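Local coordinates for protein delta-1-pyrroline-5-carboxylate dehydrogenase, mitochondrial (Mus musculus, PDB 4E3X) that catalyses the NAD+-dependent oxidation of L-glutamate gamma-semialdehyde to L-glutamate, probably as the second step of mitochondrial proline degradation, at residues B[318-332]-B[350-364]. Residues are numbered along the deposited sequence; the frame is centred on the assembly and turned at random.
Sequences KNFHFVHSSADVDSV and ACSRLYVPKSLWPQI
The carbonyl oxygen of Lys318 is gripped side-on by Arg353, which brings NE to 2.8 Å and NH1 to 3.0 Å from Lys318 O. The oxygen lies close to the guanidinium plane, whereas NE approaches from well above the carbonyl plane. With chi1 at 47°, CG of Arg353 sits between its backbone N and carbonyl carbon, and from there the extended chain carries the guanidinium back to Lys318. CB of Phe320 lies over the centre of one guanidinium face, and the Phe320 ring, its plane turned 72° from that group, meets NH1 with its edge. NH2 is held in turn by Tyr355 OH and by the carbonyl of Val470, fixing the guanidinium's rotation. A leucine in place of Arg353 would probably leave Lys318 O without either donor and Tyr355 OH without its NH2 partner.

Beyond this clamp the strands run parallel. Asn319 O takes both Ser352 N and Arg353 N, then His321 N to Arg353 O, Tyr355 N to His321 O and Val323 N to Tyr355 O continue the ladder. The Asn319 amide gives ND2 to Ala350 O (3.0 Å) and also to the carbonyl of Cys348, the catalytic nucleophile, thereby tying the strand to the active-site loop. On the His321 side, Cys351 lays CB and SG over one imidazole face, SG 3.9 Å from the ring centroid; Thr336 holds His321 ND1. Farther along, Val323 CG1 touches Pro357 CD at 3.7 Å and meets Leu360 and Ile364, while Val329 and Val332 pack on Ile364.

The two strands are the beta elements of a beta-alpha-beta unit, linked by helix 329-341; strands 476-483 and 452-458 flank them, and helix 463-472 packs against Phe320, Phe322 and Tyr355.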
ATOM      1  N   LYS B 318     -16.014 -16.403  -3.849  1.00  7.81           N
ATOM      2  CA  LYS B 318     -16.798 -17.592  -4.167  1.00  8.83           C
ATOM      3  C   LYS B 318     -15.980 -18.735  -3.603  1.00  8.55           C
ATOM      4  O   LYS B 318     -15.177 -19.351  -4.300  1.00 10.40           O
ATOM      5  CB  LYS B 318     -17.004 -17.758  -5.674  1.00  9.99           C
ATOM      6  CG  LYS B 318     -17.952 -18.907  -6.020  1.00 10.51           C
ATOM      7  CD  LYS B 318     -19.416 -18.550  -5.752  1.00 10.64           C
ATOM      8  CE  LYS B 318     -20.328 -19.750  -5.979  1.00 10.55           C
ATOM      9  NZ  LYS B 318     -21.748 -19.421  -5.693  1.00 11.82           N
ATOM     10  N   ASN B 319     -16.166 -18.990  -2.318  1.00  8.19           N
ATOM     11  CA  ASN B 319     -15.203 -19.778  -1.565  1.00  8.78           C
ATOM     12  C   ASN B 319     -15.461 -21.270  -1.589  1.00  8.94           C
ATOM     13  O   ASN B 319     -16.609 -21.707  -1.666  1.00  9.99           O
ATOM     14  CB  ASN B 319     -15.153 -19.263  -0.137  1.00  7.97           C
ATOM     15  CG  ASN B 319     -15.090 -17.754  -0.095  1.00  7.64           C
ATOM     16  OD1 ASN B 319     -14.114 -17.152  -0.550  1.00  7.89           O
ATOM     17  ND2 ASN B 319     -16.148 -17.127   0.406  1.00  8.33           N
ATOM     18  N   PHE B 320     -14.386 -22.047  -1.491  1.00  8.65           N
ATOM     19  CA  PHE B 320     -14.463 -23.499  -1.650  1.00  8.89           C
ATOM     20  C   PHE B 320     -14.130 -24.293  -0.393  1.00  9.53           C
ATOM     21  O   PHE B 320     -13.347 -23.851   0.446  1.00  9.04           O
ATOM     22  CB  PHE B 320     -13.529 -23.964  -2.781  1.00  9.17           C
ATOM     23  CG  PHE B 320     -12.068 -23.684  -2.522  1.00  9.06           C
ATOM     24  CD1 PHE B 320     -11.277 -24.597  -1.831  1.00  8.71           C
ATOM     25  CD2 PHE B 320     -11.483 -22.508  -2.973  1.00  7.89           C
ATOM     26  CE1 PHE B 320      -9.926 -24.340  -1.592  1.00  8.98           C
ATOM     27  CE2 PHE B 320     -10.138 -22.249  -2.740  1.00  8.19           C
ATOM     28  CZ  PHE B 320      -9.362 -23.163  -2.046  1.00  8.95           C
ATOM     29  N   HIS B 321     -14.747 -25.470  -0.286  1.00  9.30           N
ATOM     30  CA  HIS B 321     -14.236 -26.550   0.554  1.00  9.39           C
ATOM     31  C   HIS B 321     -13.879 -27.691  -0.395  1.00  9.04           C
ATOM     32  O   HIS B 321     -14.753 -28.212  -1.093  1.00 10.40           O
ATOM     33  CB  HIS B 321     -15.278 -27.042   1.575  1.00  9.40           C
ATOM     34  CG  HIS B 321     -15.418 -26.170   2.791  1.00  9.50           C
ATOM     35  ND1 HIS B 321     -16.191 -26.530   3.876  1.00  9.38           N
ATOM     36  CD2 HIS B 321     -14.907 -24.948   3.090  1.00  9.03           C
ATOM     37  CE1 HIS B 321     -16.140 -25.580   4.793  1.00  9.00           C
ATOM     38  NE2 HIS B 321     -15.362 -24.608   4.343  1.00  9.74           N
ATOM     39  N   PHE B 322     -12.604 -28.064  -0.430  1.00  8.71           N
ATOM     40  CA  PHE B 322     -12.144 -29.169  -1.263  1.00  9.12           C
ATOM     41  C   PHE B 322     -11.877 -30.374  -0.373  1.00  8.86           C
ATOM     42  O   PHE B 322     -11.097 -30.297   0.568  1.00  9.94           O
ATOM     43  CB  PHE B 322     -10.874 -28.805  -2.045  1.00  9.26           C
ATOM     44  CG  PHE B 322     -10.337 -29.951  -2.859  1.00 10.19           C
ATOM     45  CD1 PHE B 322     -10.793 -30.177  -4.149  1.00 11.77           C
ATOM     46  CD2 PHE B 322      -9.412 -30.833  -2.315  1.00 11.92           C
ATOM     47  CE1 PHE B 322     -10.317 -31.252  -4.897  1.00 13.51           C
ATOM     48  CE2 PHE B 322      -8.939 -31.906  -3.049  1.00 12.96           C
ATOM     49  CZ  PHE B 322      -9.389 -32.110  -4.344  1.00 13.40           C
ATOM     50  N   VAL B 323     -12.511 -31.493  -0.700  1.00  9.24           N
ATOM     51  CA  VAL B 323     -12.392 -32.700   0.099  1.00 10.49           C
ATOM     52  C   VAL B 323     -11.568 -33.739  -0.652  1.00  9.98           C
ATOM     53  O   VAL B 323     -11.834 -34.025  -1.820  1.00 10.25           O
ATOM     54  CB  VAL B 323     -13.785 -33.285   0.403  1.00 11.29           C
ATOM     55  CG1 VAL B 323     -13.665 -34.571   1.195  1.00 12.17           C
ATOM     56  CG2 VAL B 323     -14.632 -32.276   1.160  1.00 11.99           C
ATOM     57  N   HIS B 324     -10.547 -34.268   0.016  1.00 10.11           N
ATOM     58  CA  HIS B 324      -9.774 -35.390  -0.495  1.00 11.18           C
ATOM     59  C   HIS B 324     -10.306 -36.670   0.148  1.00 11.34           C
ATOM     60  O   HIS B 324     -10.929 -36.629   1.214  1.00 11.78           O
ATOM     61  CB  HIS B 324      -8.285 -35.215  -0.177  1.00 12.20           C
ATOM     62  CG  HIS B 324      -7.427 -36.335  -0.675  1.00 12.51           C
ATOM     63  ND1 HIS B 324      -6.914 -37.305   0.160  1.00 12.36           N
ATOM     64  CD2 HIS B 324      -6.995 -36.644  -1.922  1.00 12.59           C
ATOM     65  CE1 HIS B 324      -6.209 -38.167  -0.552  1.00 13.36           C
ATOM     66  NE2 HIS B 324      -6.239 -37.787  -1.816  1.00 13.25           N
ATOM     67  N   SER B 325     -10.066 -37.808  -0.489  1.00 11.75           N
ATOM     68  CA  SER B 325     -10.598 -39.075   0.009  1.00 11.89           C
ATOM     69  C   SER B 325     -10.127 -39.439   1.427  1.00 12.34           C
ATOM     70  O   SER B 325     -10.754 -40.252   2.107  1.00 13.88           O
ATOM     71  CB  SER B 325     -10.252 -40.199  -0.966  1.00 12.30           C
ATOM     72  OG  SER B 325      -8.849 -40.362  -1.048  1.00 13.19           O
ATOM     73  N   SER B 326      -9.028 -38.836   1.866  1.00 11.60           N
ATOM     74  CA  SER B 326      -8.466 -39.106   3.189  1.00 11.96           C
ATOM     75  C   SER B 326      -9.081 -38.214   4.280  1.00 13.55           C
ATOM     76  O   SER B 326      -8.637 -38.247   5.426  1.00 15.18           O
ATOM     77  CB  SER B 326      -6.945 -38.900   3.165  1.00 12.44           C
ATOM     78  OG  SER B 326      -6.629 -37.529   2.971  1.00 12.73           O
ATOM     79  N   ALA B 327     -10.087 -37.419   3.922  1.00 12.68           N
ATOM     80  CA  ALA B 327     -10.718 -36.478   4.857  1.00 11.78           C
ATOM     81  C   ALA B 327     -11.437 -37.163   6.010  1.00 12.43           C
ATOM     82  O   ALA B 327     -11.936 -38.283   5.882  1.00 13.63           O
ATOM     83  CB  ALA B 327     -11.700 -35.576   4.118  1.00 11.18           C
ATOM     84  N   ASP B 328     -11.499 -36.465   7.138  1.00 13.51           N
ATOM     85  CA  ASP B 328     -12.369 -36.859   8.230  1.00 14.76           C
ATOM     86  C   ASP B 328     -13.792 -36.452   7.865  1.00 13.60           C
ATOM     87  O   ASP B 328     -14.111 -35.259   7.759  1.00 13.89           O
ATOM     88  CB  ASP B 328     -11.928 -36.191   9.527  1.00 16.13           C
ATOM     89  CG  ASP B 328     -12.709 -36.676  10.719  1.00 19.39           C
ATOM     90  OD1 ASP B 328     -13.627 -35.953  11.162  1.00 20.67           O
ATOM     91  OD2 ASP B 328     -12.408 -37.787  11.204  1.00 21.52           O
ATOM     92  N   VAL B 329     -14.641 -37.452   7.653  1.00 13.53           N
ATOM     93  CA  VAL B 329     -15.985 -37.220   7.144  1.00 13.90           C
ATOM     94  C   VAL B 329     -16.822 -36.298   8.030  1.00 13.35           C
ATOM     95  O   VAL B 329     -17.441 -35.356   7.542  1.00 13.01           O
ATOM     96  CB  VAL B 329     -16.733 -38.553   6.907  1.00 15.55           C
ATOM     97  CG1 VAL B 329     -18.211 -38.296   6.642  1.00 16.58           C
ATOM     98  CG2 VAL B 329     -16.095 -39.320   5.753  1.00 16.78           C
ATOM     99  N   ASP B 330     -16.841 -36.556   9.332  1.00 13.94           N
ATOM    100  CA  ASP B 330     -17.656 -35.741  10.229  1.00 14.85           C
ATOM    101  C   ASP B 330     -17.197 -34.277  10.258  1.00 13.28           C
ATOM    102  O   ASP B 330     -18.024 -33.371  10.361  1.00 14.04           O
ATOM    103  CB  ASP B 330     -17.694 -36.326  11.643  1.00 17.85           C
ATOM    104  CG  ASP B 330     -18.586 -37.559  11.749  1.00 21.30           C
ATOM    105  OD1 ASP B 330     -19.423 -37.790  10.845  1.00 22.55           O
ATOM    106  OD2 ASP B 330     -18.454 -38.296  12.746  1.00 23.26           O
ATOM    107  N   SER B 331     -15.889 -34.049  10.167  1.00 12.47           N
ATOM    108  CA  SER B 331     -15.349 -32.687  10.094  1.00 12.59           C
ATOM    109  C   SER B 331     -15.787 -31.959   8.828  1.00 11.68           C
ATOM    110  O   SER B 331     -16.155 -30.784   8.874  1.00 12.09           O
ATOM    111  CB  SER B 331     -13.824 -32.693  10.179  1.00 15.15           C
ATOM    112  OG  SER B 331     -13.396 -33.166  11.440  1.00 16.80           O
ATOM    113  N   VAL B 332     -15.738 -32.664   7.701  1.00 11.19           N
ATOM    114  CA  VAL B 332     -16.212 -32.115   6.440  1.00 10.87           C
ATOM    115  C   VAL B 332     -17.673 -31.689   6.577  1.00 10.81           C
ATOM    116  O   VAL B 332     -18.052 -30.592   6.190  1.00 11.74           O
ATOM    117  CB  VAL B 332     -16.094 -33.141   5.299  1.00 10.63           C
ATOM    118  CG1 VAL B 332     -16.864 -32.656   4.079  1.00 10.93           C
ATOM    119  CG2 VAL B 332     -14.634 -33.400   4.963  1.00 10.95           C
ATOM    120  N   ALA B 350     -17.964 -17.279   3.264  1.00  7.66           N
ATOM    121  CA  ALA B 350     -18.805 -18.486   3.303  1.00  8.42           C
ATOM    122  C   ALA B 350     -18.484 -19.479   2.194  1.00  8.45           C
ATOM    123  O   ALA B 350     -18.259 -19.088   1.050  1.00  9.65           O
ATOM    124  CB  ALA B 350     -20.273 -18.103   3.233  1.00  8.95           C
ATOM    125  N   CYS B 351     -18.463 -20.766   2.531  1.00  8.96           N
ATOM    126  CA  CYS B 351     -18.310 -21.803   1.522  1.00  9.95           C
ATOM    127  C   CYS B 351     -19.563 -21.895   0.668  1.00  9.18           C
ATOM    128  O   CYS B 351     -20.655 -22.107   1.189  1.00  9.90           O
ATOM    129  CB  CYS B 351     -18.070 -23.159   2.185  1.00 10.86           C
ATOM    130  SG  CYS B 351     -18.116 -24.555   1.041  1.00 11.40           S
ATOM    131  N   SER B 352     -19.403 -21.766  -0.646  1.00  8.90           N
ATOM    132  CA  SER B 352     -20.530 -21.927  -1.553  1.00 10.17           C
ATOM    133  C   SER B 352     -20.265 -22.966  -2.635  1.00  9.73           C
ATOM    134  O   SER B 352     -21.155 -23.278  -3.427  1.00 10.50           O
ATOM    135  CB  SER B 352     -20.912 -20.594  -2.194  1.00 11.05           C
ATOM    136  OG  SER B 352     -19.813 -20.034  -2.886  1.00 11.97           O
ATOM    137  N   ARG B 353     -19.046 -23.499  -2.679  1.00  9.51           N
ATOM    138  CA  ARG B 353     -18.759 -24.635  -3.551  1.00 10.32           C
ATOM    139  C   ARG B 353     -18.002 -25.722  -2.795  1.00  9.88           C
ATOM    140  O   ARG B 353     -16.966 -25.465  -2.178  1.00 10.91           O
ATOM    141  CB  ARG B 353     -18.041 -24.205  -4.833  1.00 14.26           C
ATOM    142  CG  ARG B 353     -16.897 -23.275  -4.642  1.00 15.20           C
ATOM    143  CD  ARG B 353     -16.332 -22.770  -5.970  1.00 13.66           C
ATOM    144  NE  ARG B 353     -15.263 -21.846  -5.652  1.00 10.94           N
ATOM    145  CZ  ARG B 353     -14.029 -21.885  -6.140  1.00  9.90           C
ATOM    146  NH1 ARG B 353     -13.155 -20.976  -5.729  1.00 10.70           N
ATOM    147  NH2 ARG B 353     -13.669 -22.805  -7.026  1.00  9.70           N
ATOM    148  N   LEU B 354     -18.558 -26.933  -2.832  1.00  9.50           N
ATOM    149  CA  LEU B 354     -17.992 -28.089  -2.153  1.00  9.12           C
ATOM    150  C   LEU B 354     -17.590 -29.115  -3.205  1.00  9.44           C
ATOM    151  O   LEU B 354     -18.405 -29.490  -4.044  1.00 10.69           O
ATOM    152  CB  LEU B 354     -19.033 -28.703  -1.215  1.00 10.26           C
ATOM    153  CG  LEU B 354     -18.625 -29.994  -0.489  1.00 10.80           C
ATOM    154  CD1 LEU B 354     -17.508 -29.741   0.493  1.00 11.22           C
ATOM    155  CD2 LEU B 354     -19.811 -30.635   0.213  1.00 11.86           C
ATOM    156  N   TYR B 355     -16.339 -29.561  -3.158  1.00  9.53           N
ATOM    157  CA  TYR B 355     -15.823 -30.549  -4.098  1.00  9.21           C
ATOM    158  C   TYR B 355     -15.592 -31.847  -3.335  1.00 10.00           C
ATOM    159  O   TYR B 355     -14.810 -31.871  -2.390  1.00 11.09           O
ATOM    160  CB  TYR B 355     -14.501 -30.061  -4.703  1.00 10.11           C
ATOM    161  CG  TYR B 355     -14.614 -28.805  -5.546  1.00  9.58           C
ATOM    162  CD1 TYR B 355     -14.675 -28.884  -6.933  1.00  9.99           C
ATOM    163  CD2 TYR B 355     -14.636 -27.542  -4.958  1.00  9.74           C
ATOM    164  CE1 TYR B 355     -14.768 -27.740  -7.722  1.00  9.99           C
ATOM    165  CE2 TYR B 355     -14.742 -26.393  -5.739  1.00 10.53           C
ATOM    166  CZ  TYR B 355     -14.800 -26.497  -7.116  1.00 10.75           C
ATOM    167  OH  TYR B 355     -14.894 -25.354  -7.890  1.00 11.65           O
ATOM    168  N   VAL B 356     -16.278 -32.916  -3.742  1.00 10.15           N
ATOM    169  CA  VAL B 356     -16.255 -34.186  -3.003  1.00 11.06           C
ATOM    170  C   VAL B 356     -15.820 -35.334  -3.914  1.00 11.23           C
ATOM    171  O   VAL B 356     -16.316 -35.437  -5.031  1.00 11.05           O
ATOM    172  CB  VAL B 356     -17.665 -34.516  -2.424  1.00 12.94           C
ATOM    173  CG1 VAL B 356     -17.656 -35.832  -1.653  1.00 14.50           C
ATOM    174  CG2 VAL B 356     -18.154 -33.396  -1.534  1.00 13.39           C
ATOM    175  N   PRO B 357     -14.904 -36.204  -3.439  1.00 10.96           N
ATOM    176  CA  PRO B 357     -14.506 -37.347  -4.270  1.00 11.57           C
ATOM    177  C   PRO B 357     -15.601 -38.405  -4.282  1.00 12.61           C
ATOM    178  O   PRO B 357     -16.294 -38.608  -3.283  1.00 12.83           O
ATOM    179  CB  PRO B 357     -13.252 -37.876  -3.569  1.00 11.88           C
ATOM    180  CG  PRO B 357     -13.463 -37.517  -2.124  1.00 11.58           C
ATOM    181  CD  PRO B 357     -14.219 -36.201  -2.131  1.00 11.32           C
ATOM    182  N   LYS B 358     -15.754 -39.070  -5.420  1.00 12.93           N
ATOM    183  CA  LYS B 358     -16.782 -40.088  -5.590  1.00 14.18           C
ATOM    184  C   LYS B 358     -16.795 -41.118  -4.459  1.00 13.47           C
ATOM    185  O   LYS B 358     -17.865 -41.490  -3.972  1.00 14.84           O
ATOM    186  CB  LYS B 358     -16.610 -40.769  -6.949  1.00 14.76           C
ATOM    187  N   SER B 359     -15.617 -41.553  -4.015  1.00 13.94           N
ATOM    188  CA  SER B 359     -15.528 -42.593  -2.981  1.00 14.58           C
ATOM    189  C   SER B 359     -16.135 -42.194  -1.626  1.00 14.99           C
ATOM    190  O   SER B 359     -16.527 -43.060  -0.840  1.00 16.02           O
ATOM    191  CB  SER B 359     -14.075 -43.035  -2.777  1.00 14.53           C
ATOM    192  OG  SER B 359     -13.303 -42.000  -2.189  1.00 14.25           O
ATOM    193  N   LEU B 360     -16.204 -40.894  -1.345  1.00 14.54           N
ATOM    194  CA  LEU B 360     -16.752 -40.420  -0.078  1.00 14.01           C
ATOM    195  C   LEU B 360     -18.151 -39.830  -0.220  1.00 13.49           C
ATOM    196  O   LEU B 360     -18.784 -39.480   0.776  1.00 13.64           O
ATOM    197  CB  LEU B 360     -15.835 -39.368   0.551  1.00 13.15           C
ATOM    198  CG  LEU B 360     -14.492 -39.810   1.138  1.00 13.81           C
ATOM    199  CD1 LEU B 360     -13.842 -38.655   1.880  1.00 14.11           C
ATOM    200  CD2 LEU B 360     -14.658 -41.017   2.053  1.00 14.65           C
ATOM    201  N   TRP B 361     -18.631 -39.710  -1.451  1.00 13.47           N
ATOM    202  CA  TRP B 361     -19.912 -39.046  -1.689  1.00 15.30           C
ATOM    203  C   TRP B 361     -21.135 -39.740  -1.061  1.00 16.82           C
ATOM    204  O   TRP B 361     -21.987 -39.066  -0.493  1.00 17.04           O
ATOM    205  CB  TRP B 361     -20.098 -38.730  -3.180  1.00 15.79           C
ATOM    206  CG  TRP B 361     -21.388 -38.039  -3.571  1.00 15.81           C
ATOM    207  CD1 TRP B 361     -22.239 -38.430  -4.564  1.00 16.48           C
ATOM    208  CD2 TRP B 361     -21.961 -36.843  -3.004  1.00 15.64           C
ATOM    209  NE1 TRP B 361     -23.298 -37.565  -4.653  1.00 16.35           N
ATOM    210  CE2 TRP B 361     -23.153 -36.581  -3.711  1.00 15.41           C
ATOM    211  CE3 TRP B 361     -21.584 -35.974  -1.973  1.00 14.92           C
ATOM    212  CZ2 TRP B 361     -23.972 -35.492  -3.420  1.00 15.23           C
ATOM    213  CZ3 TRP B 361     -22.402 -34.887  -1.683  1.00 15.34           C
ATOM    214  CH2 TRP B 361     -23.581 -34.658  -2.404  1.00 14.89           C
ATOM    215  N   PRO B 362     -21.220 -41.082  -1.136  1.00 18.09           N
ATOM    216  CA  PRO B 362     -22.336 -41.710  -0.412  1.00 18.53           C
ATOM    217  C   PRO B 362     -22.369 -41.353   1.080  1.00 18.08           C
ATOM    218  O   PRO B 362     -23.435 -41.005   1.589  1.00 18.87           O
ATOM    219  CB  PRO B 362     -22.079 -43.207  -0.609  1.00 19.38           C
ATOM    220  CG  PRO B 362     -21.398 -43.279  -1.942  1.00 19.33           C
ATOM    221  CD  PRO B 362     -20.520 -42.049  -2.004  1.00 18.59           C
ATOM    222  N   GLN B 363     -21.229 -41.420   1.764  1.00 18.32           N
ATOM    223  CA  GLN B 363     -21.180 -41.055   3.179  1.00 17.85           C
ATOM    224  C   GLN B 363     -21.540 -39.586   3.393  1.00 16.99           C
ATOM    225  O   GLN B 363     -22.390 -39.253   4.217  1.00 17.45           O
ATOM    226  CB  GLN B 363     -19.787 -41.305   3.769  1.00 19.23           C
ATOM    227  CG  GLN B 363     -19.472 -42.740   4.159  1.00 20.31           C
ATOM    228  CD  GLN B 363     -18.158 -42.843   4.921  1.00 21.44           C
ATOM    229  OE1 GLN B 363     -17.124 -43.197   4.356  1.00 23.47           O
ATOM    230  NE2 GLN B 363     -18.193 -42.518   6.210  1.00 21.01           N
ATOM    231  N   ILE B 364     -20.874 -38.709   2.655  1.00 15.47           N
ATOM    232  CA  ILE B 364     -21.047 -37.270   2.836  1.00 14.38           C
ATOM    233  C   ILE B 364     -22.446 -36.790   2.445  1.00 14.02           C
ATOM    234  O   ILE B 364     -23.042 -35.968   3.142  1.00 14.98           O
ATOM    235  CB  ILE B 364     -19.942 -36.487   2.099  1.00 14.32           C
ATOM    236  CG1 ILE B 364     -18.609 -36.729   2.803  1.00 15.26           C
ATOM    237  CG2 ILE B 364     -20.261 -34.993   2.045  1.00 15.14           C
ATOM    238  CD1 ILE B 364     -17.416 -36.170   2.076  1.00 15.68           C
TER
HETATM  239  O   HOH W   1     -23.338 -22.026  -4.512  1.00 13.41           O
HETATM  240  O   HOH W   2     -18.817 -17.921  -1.379  1.00  9.59           O